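Local structure of hypothetical sugar ABC-transporter sugar binding protein (Arthrobacter globiformis, 7BVT) at residues Glu250-Gln255 / Ala259-Trp264; Gly267-Ala270 / Pro274-Phe277; Thr50-Ala53 / Arg59-Ala62. The protein binds cyclic alpha-maltosyl-1,6-maltose and probably delivers it to an ABC transporter for uptake. One frame throughout, in Å; residues are numbered along the deposited sequence.

Contact 1: residues Glu250-Gln255 / Ala259-Trp264; sequences EFEKGQ and AQEGSW. With GLC (alpha-D-glucopyranose), chain B; GLC (alpha-D-glucopyranose), chain C.
Phe-251 and Ala-259 mark the closest backbone approach, their CA atoms 6.4 Å apart, where the type I turn Phe-251 to Gly-254 lies against strand 258-262; the turn is closed by Gly-254 N bonding to Phe-251 O at 2.9 Å. Phe-251 CG stands anti to the backbone N (chi1 168°), which carries the ring toward the strand, and its CD2 meets Ala-259 CB at 3.6 Å. Ala-259 N lies above one face of the same ring, toward the rim, and Glu-261 OE2 is at its edge, near the ring plane. A carboxylate oxygen at an aromatic edge faces the weakly positive C-H rim, an arrangement that is probably mildly favourable. Glu-261 is bent at chi2 (-74°), and the bend turns its carboxylate toward Glu-252, whose chain runs out extended beyond CG. Glu-252 OE2 and Glu-261 OE2 come within 2.5 Å, the two carboxylate planes 44° apart. Oxygens this close suggest that one of the two acids probably holds a proton. Backbone bonds of Ala-259 to Met-145 and of Glu-261 to Gly-143 place this strand antiparallel beside strand 140-147. Beyond the strand, Trp-264 lays one indole face on Gly-262 CA and offers the opposite face to the chain B glucose, with Trp-264 CE3 3.5 Å from its O3. Trp-264 CH2 lies 3.6 Å from C1 of the chain C glucose, so one indole spans two sugar units. An aromatic platform under a pyranose is characteristic of carbohydrate-binding sites, and here it forms part of the glycan pocket of a solute-binding protein.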
# COMPACT_ATOMS: atom_id res chain seq x y z
N GLU A 250 12.90 13.83 -8.43
CA GLU A 250 13.12 14.52 -9.74
C GLU A 250 11.87 14.44 -10.64
O GLU A 250 11.52 15.42 -11.35
CB GLU A 250 14.35 13.98 -10.44
CG GLU A 250 15.62 14.29 -9.72
CD GLU A 250 15.80 15.75 -9.33
OE1 GLU A 250 15.82 16.60 -10.25
OE2 GLU A 250 15.91 16.02 -8.10
N PHE A 251 11.20 13.29 -10.66
CA PHE A 251 10.01 13.06 -11.49
C PHE A 251 8.92 14.03 -11.02
O PHE A 251 8.29 14.68 -11.86
CB PHE A 251 9.52 11.61 -11.33
CG PHE A 251 8.16 11.40 -11.92
CD1 PHE A 251 7.91 11.58 -13.27
CD2 PHE A 251 7.09 11.09 -11.09
CE1 PHE A 251 6.63 11.40 -13.78
CE2 PHE A 251 5.82 11.01 -11.60
CZ PHE A 251 5.58 11.15 -12.94
N GLU A 252 8.72 14.08 -9.71
CA GLU A 252 7.61 14.87 -9.12
C GLU A 252 7.82 16.38 -9.40
O GLU A 252 6.82 17.07 -9.58
CB GLU A 252 7.50 14.58 -7.64
CG GLU A 252 6.95 13.17 -7.42
CD GLU A 252 6.98 12.67 -6.00
OE1 GLU A 252 7.20 13.46 -5.09
OE2 GLU A 252 6.79 11.47 -5.82
N LYS A 253 9.07 16.80 -9.49
CA LYS A 253 9.50 18.20 -9.84
C LYS A 253 9.26 18.51 -11.32
O LYS A 253 9.50 19.66 -11.70
CB LYS A 253 11.00 18.38 -9.59
CG LYS A 253 11.45 18.43 -8.14
CD LYS A 253 12.93 18.11 -8.01
CE LYS A 253 13.67 18.93 -6.98
NZ LYS A 253 13.85 18.21 -5.69
N GLY A 254 8.86 17.55 -12.17
CA GLY A 254 8.81 17.74 -13.63
C GLY A 254 10.20 17.74 -14.23
O GLY A 254 10.34 18.25 -15.34
N GLN A 255 11.20 17.17 -13.53
CA GLN A 255 12.60 17.08 -14.02
C GLN A 255 13.03 15.60 -14.22
O GLN A 255 14.26 15.29 -14.20
CB GLN A 255 13.52 17.78 -13.03
CG GLN A 255 13.21 19.26 -12.82
CD GLN A 255 13.35 20.01 -14.12
OE1 GLN A 255 14.36 19.90 -14.82
NE2 GLN A 255 12.29 20.71 -14.49
N ALA A 259 8.43 7.32 -12.38
CA ALA A 259 8.63 6.85 -10.99
C ALA A 259 7.53 5.86 -10.66
O ALA A 259 6.43 5.95 -11.21
CB ALA A 259 8.62 8.02 -10.03
N GLN A 260 7.80 4.96 -9.71
CA GLN A 260 6.69 4.26 -9.05
C GLN A 260 5.99 5.25 -8.14
O GLN A 260 6.67 5.98 -7.40
CB GLN A 260 7.18 3.05 -8.27
CG GLN A 260 7.55 1.93 -9.18
CD GLN A 260 8.07 0.67 -8.52
OE1 GLN A 260 8.23 0.54 -7.27
NE2 GLN A 260 8.33 -0.28 -9.40
N GLU A 261 4.67 5.31 -8.25
CA GLU A 261 3.83 6.22 -7.46
C GLU A 261 2.60 5.48 -6.96
O GLU A 261 1.96 4.73 -7.71
CB GLU A 261 3.44 7.46 -8.28
CG GLU A 261 4.64 8.36 -8.59
CD GLU A 261 5.21 9.19 -7.47
OE1 GLU A 261 4.68 9.15 -6.33
OE2 GLU A 261 6.20 9.94 -7.75
N GLY A 262 2.19 5.85 -5.74
CA GLY A 262 0.94 5.33 -5.20
C GLY A 262 -0.26 5.90 -5.88
O GLY A 262 -0.19 6.98 -6.47
N SER A 263 -1.36 5.16 -5.86
CA SER A 263 -2.61 5.49 -6.57
C SER A 263 -3.14 6.83 -6.04
O SER A 263 -3.84 7.52 -6.81
CB SER A 263 -3.64 4.38 -6.45
OG SER A 263 -3.81 4.06 -5.08
N TRP A 264 -2.85 7.19 -4.79
CA TRP A 264 -3.32 8.49 -4.23
C TRP A 264 -2.79 9.66 -5.08
O TRP A 264 -3.44 10.71 -5.05
CB TRP A 264 -2.92 8.63 -2.77
CG TRP A 264 -1.45 8.57 -2.53
CD1 TRP A 264 -0.58 9.62 -2.59
CD2 TRP A 264 -0.65 7.42 -2.20
NE1 TRP A 264 0.70 9.20 -2.34
CE2 TRP A 264 0.69 7.86 -2.10
CE3 TRP A 264 -0.93 6.07 -2.01
CZ2 TRP A 264 1.75 6.99 -1.81
CZ3 TRP A 264 0.11 5.23 -1.68
CH2 TRP A 264 1.42 5.68 -1.56
C1 GLC B . 0.04 9.71 2.01
C2 GLC B . -1.00 8.75 1.41
C3 GLC B . -0.88 7.37 2.06
C4 GLC B . 0.55 6.85 2.03
C5 GLC B . 1.48 7.87 2.67
C6 GLC B . 2.93 7.49 2.63
O1 GLC B . -0.20 10.13 3.38
O2 GLC B . -2.39 9.21 1.42
O3 GLC B . -1.74 6.48 1.38
O4 GLC B . 0.73 5.59 2.75
O5 GLC B . 1.34 9.11 1.94
O6 GLC B . 3.81 8.60 3.03
C1 GLC C . 1.03 4.55 1.80
C2 GLC C . 0.34 3.28 2.19
C3 GLC C . 1.05 2.64 3.36
C4 GLC C . 2.53 2.45 2.98
C5 GLC C . 3.15 3.81 2.68
C6 GLC C . 4.62 3.65 2.26
O2 GLC C . -1.03 3.58 2.39
O3 GLC C . 0.39 1.40 3.68
O4 GLC C . 3.27 1.87 4.03
O5 GLC C . 2.46 4.37 1.59
O6 GLC C . 5.27 4.90 2.48

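Contact 2: residues Gly267-Ala270 / Pro274-Phe277; sequences GIWA and PFEF
Trp-269, on helix 264-271, is the hub of an aromatic cluster with Phe-275 and Phe-277, formed where the chain turns back from the helix into strand 277-280. Its CG is anti to the carbonyl carbon, which directs the indole toward the returning chain. Pro-274 covers one indole face: Pro-274 CD lies 3.6 Å from the centroid of the five-membered ring of Trp-269 and only 8° off the ring normal, a CH-pi contact. At the outer end of the six-membered ring, Trp-269 CZ3 lies 3.9 Å from Phe-275 CZ, with the planes oblique at 69°. Phe-277 meets the indole differently. The Trp-269 edge points at the Phe-277 face, centroids 5.6 Å apart and planes at 64°, an edge-to-face pair in which CE3 sits over that face. Closer to the backbone, Trp-269 CB comes within 3.4 Å of Phe-277 CE1. Around this core, Met-145 of strand 140-147 touches both Trp-269 and Phe-277, while Arg-357 makes a cation-pi contact with Phe-277. Ala-270, next along the helix, points its CB away but brings its backbone N to the edge of the Phe-277 ring, Ala-270 N lying 4.1 Å from Phe-277 CZ.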
# COMPACT_ATOMS: atom_id res chain seq x y z
N GLY A 267 -5.14 11.25 -7.78
CA GLY A 267 -6.14 12.18 -7.23
C GLY A 267 -5.52 13.54 -6.96
O GLY A 267 -6.10 14.55 -7.37
N ILE A 268 -4.40 13.56 -6.25
CA ILE A 268 -3.65 14.80 -5.92
C ILE A 268 -3.33 15.55 -7.22
O ILE A 268 -3.66 16.75 -7.31
CB ILE A 268 -2.41 14.47 -5.09
CG1 ILE A 268 -2.81 13.90 -3.73
CG2 ILE A 268 -1.52 15.70 -4.96
CD1 ILE A 268 -1.75 13.08 -3.09
N TRP A 269 -2.83 14.87 -8.24
CA TRP A 269 -2.42 15.52 -9.51
C TRP A 269 -3.56 15.72 -10.52
O TRP A 269 -3.43 16.65 -11.34
CB TRP A 269 -1.28 14.72 -10.14
CG TRP A 269 0.02 14.98 -9.46
CD1 TRP A 269 0.26 15.75 -8.37
CD2 TRP A 269 1.27 14.38 -9.81
NE1 TRP A 269 1.59 15.71 -8.03
CE2 TRP A 269 2.23 14.87 -8.90
CE3 TRP A 269 1.66 13.51 -10.83
CZ2 TRP A 269 3.57 14.51 -8.97
CZ3 TRP A 269 2.98 13.14 -10.89
CH2 TRP A 269 3.91 13.63 -9.98
N ALA A 270 -4.57 14.86 -10.59
CA ALA A 270 -5.59 14.98 -11.67
C ALA A 270 -6.27 16.34 -11.51
O ALA A 270 -6.72 16.89 -12.52
CB ALA A 270 -6.56 13.81 -11.69
N PRO A 274 1.32 18.95 -12.08
CA PRO A 274 2.55 19.72 -12.23
C PRO A 274 3.09 19.58 -13.66
O PRO A 274 4.01 20.30 -14.00
CB PRO A 274 3.47 19.09 -11.17
CG PRO A 274 3.05 17.62 -11.19
CD PRO A 274 1.55 17.64 -11.43
N PHE A 275 2.52 18.65 -14.44
CA PHE A 275 2.84 18.33 -15.86
C PHE A 275 1.85 17.27 -16.34
O PHE A 275 1.09 16.80 -15.49
CB PHE A 275 4.32 17.92 -16.04
CG PHE A 275 4.78 16.82 -15.11
CD1 PHE A 275 4.46 15.49 -15.37
CD2 PHE A 275 5.40 17.11 -13.91
CE1 PHE A 275 4.84 14.49 -14.49
CE2 PHE A 275 5.75 16.11 -13.02
CZ PHE A 275 5.47 14.79 -13.32
N GLU A 276 1.83 16.98 -17.65
CA GLU A 276 0.99 15.98 -18.32
C GLU A 276 1.57 14.62 -17.94
O GLU A 276 2.60 14.22 -18.47
CB GLU A 276 0.89 16.15 -19.83
CG GLU A 276 0.05 15.10 -20.56
CD GLU A 276 -1.47 15.33 -20.59
OE1 GLU A 276 -1.91 16.43 -20.15
OE2 GLU A 276 -2.22 14.41 -21.07
N PHE A 277 0.91 13.94 -17.01
CA PHE A 277 1.36 12.60 -16.57
C PHE A 277 0.48 11.52 -17.18
O PHE A 277 -0.74 11.69 -17.44
CB PHE A 277 1.39 12.53 -15.06
CG PHE A 277 0.06 12.49 -14.36
CD1 PHE A 277 -0.57 13.67 -14.01
CD2 PHE A 277 -0.53 11.29 -14.01
CE1 PHE A 277 -1.78 13.65 -13.35
CE2 PHE A 277 -1.74 11.27 -13.36
CZ PHE A 277 -2.38 12.44 -13.05

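Contact 3: residues Thr50-Ala53 / Arg59-Ala62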
# COMPACT_ATOMS: atom_id res chain seq x y z
N THR A 50 -24.82 9.03 7.58
CA THR A 50 -25.72 8.19 6.80
C THR A 50 -26.07 6.96 7.64
O THR A 50 -27.27 6.65 7.81
CB THR A 50 -25.17 7.88 5.42
OG1 THR A 50 -25.05 9.11 4.69
CG2 THR A 50 -26.05 6.93 4.64
N TYR A 51 -25.06 6.22 8.12
CA TYR A 51 -25.32 5.03 8.97
C TYR A 51 -26.15 5.38 10.21
O TYR A 51 -27.10 4.63 10.51
CB TYR A 51 -23.99 4.38 9.33
CG TYR A 51 -24.12 3.20 10.26
CD1 TYR A 51 -24.50 1.97 9.78
CD2 TYR A 51 -23.92 3.35 11.62
CE1 TYR A 51 -24.58 0.88 10.63
CE2 TYR A 51 -24.03 2.26 12.48
CZ TYR A 51 -24.34 1.02 11.98
OH TYR A 51 -24.42 -0.03 12.86
N ASN A 52 -25.74 6.42 10.92
CA ASN A 52 -26.40 6.87 12.18
C ASN A 52 -27.87 7.18 11.88
O ASN A 52 -28.70 6.86 12.73
CB ASN A 52 -25.66 8.05 12.79
CG ASN A 52 -24.47 7.56 13.59
OD1 ASN A 52 -24.36 6.35 13.88
ND2 ASN A 52 -23.59 8.48 13.96
N ALA A 53 -28.18 7.72 10.71
CA ALA A 53 -29.57 8.17 10.48
C ALA A 53 -30.40 7.03 9.91
O ALA A 53 -31.63 7.15 9.88
CB ALA A 53 -29.53 9.40 9.62
N ARG A 59 -25.01 3.80 17.41
CA ARG A 59 -24.59 5.19 17.13
C ARG A 59 -23.06 5.20 17.11
O ARG A 59 -22.45 4.83 18.16
CB ARG A 59 -25.13 6.19 18.15
CG ARG A 59 -24.52 7.58 18.04
CD ARG A 59 -25.30 8.68 18.77
NE ARG A 59 -24.82 10.02 18.37
CZ ARG A 59 -25.08 10.63 17.20
NH1 ARG A 59 -25.84 10.04 16.28
NH2 ARG A 59 -24.59 11.83 16.94
N ILE A 60 -22.51 5.59 15.96
CA ILE A 60 -21.06 5.69 15.73
C ILE A 60 -20.63 7.11 16.10
O ILE A 60 -21.24 8.08 15.58
CB ILE A 60 -20.68 5.38 14.27
CG1 ILE A 60 -20.99 3.92 13.89
CG2 ILE A 60 -19.22 5.77 14.03
CD1 ILE A 60 -20.10 2.89 14.55
N SER A 61 -19.62 7.20 16.94
CA SER A 61 -18.91 8.45 17.29
C SER A 61 -17.49 8.31 16.78
O SER A 61 -16.74 7.60 17.40
CB SER A 61 -18.93 8.74 18.76
OG SER A 61 -20.25 8.97 19.16
N ALA A 62 -17.19 9.05 15.74
CA ALA A 62 -15.88 9.00 15.07
C ALA A 62 -15.05 10.16 15.59
O ALA A 62 -15.65 11.27 15.70
CB ALA A 62 -16.09 9.06 13.60
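Asn-52 has CG anti to its carbonyl carbon (chi1 -82°), and a small second torsion sets the amide so that both of its polar atoms meet the backbone of Ile-60. Tyr-51, one residue earlier, instead swings CG anti to the backbone N and carries its ring alongside the Ile-60 side chain. The amide makes a two-point grip: Ile-60 N donates to Asn-52 OD1 at 2.9 Å, and Asn-52 ND2 donates to Ile-60 O, also at 2.9 Å. The first bond is nearly straight at 176°; in both, the donor lies in the carbonyl plane, on a lone pair, and Ile-60 O is almost coplanar with the amide of Asn-52. With N and O of one residue both engaged, the amide has little freedom to rotate. These bonds link the C-terminal part of helix 38-53 to strand 58-64 within the beta-alpha-beta unit that begins with strand 28-34, whose pairing with strand 58-64 is parallel. Arg-59 and Ser-61 bond through their backbones to strand 28-34; the N and O of Ile-60 face the other way, off the strand edge, where the Asn-52 amide meets them. Next to the amide, Ile-60 CG1 packs on Tyr-51 CE2 at 3.7 Å, the two side chains crossing at about a right angle. The tyrosine hydroxyl is held by Asp-314 of helix 306-319, and Phe-315 of that helix meets the Tyr-51 ring edge-to-face and also touches Ile-60. On the other flank, the extended Arg-59 chain brings NH1 to 3.6 Å from Asn-52 ND2, two donor groups merely lying against each other, their planes 35° apart.

In the fold
From the N terminus, contact 3 comes first, closing the short connection from helix 38-53 into strand 58-64. Much later, contact 1 closes the loop that enters strand 258-262, and contact 2 closes the turn from helix 264-271 into strand 277-280. The three follow in series, none enclosing or crossing another. Contacts 1 and 2 adjoin, with centres 9 Å apart: Phe-251 CE2 lies 3.6 Å from Trp-269 CZ3, and Phe-275 meets Phe-251 edge-to-face, joining the turn of 250-255 to the helix-to-strand return of 267-277 beside strand 140-147. Contact 3 lies about 37 Å from contact 1, centre to centre, yet both reach the same mixed sheet.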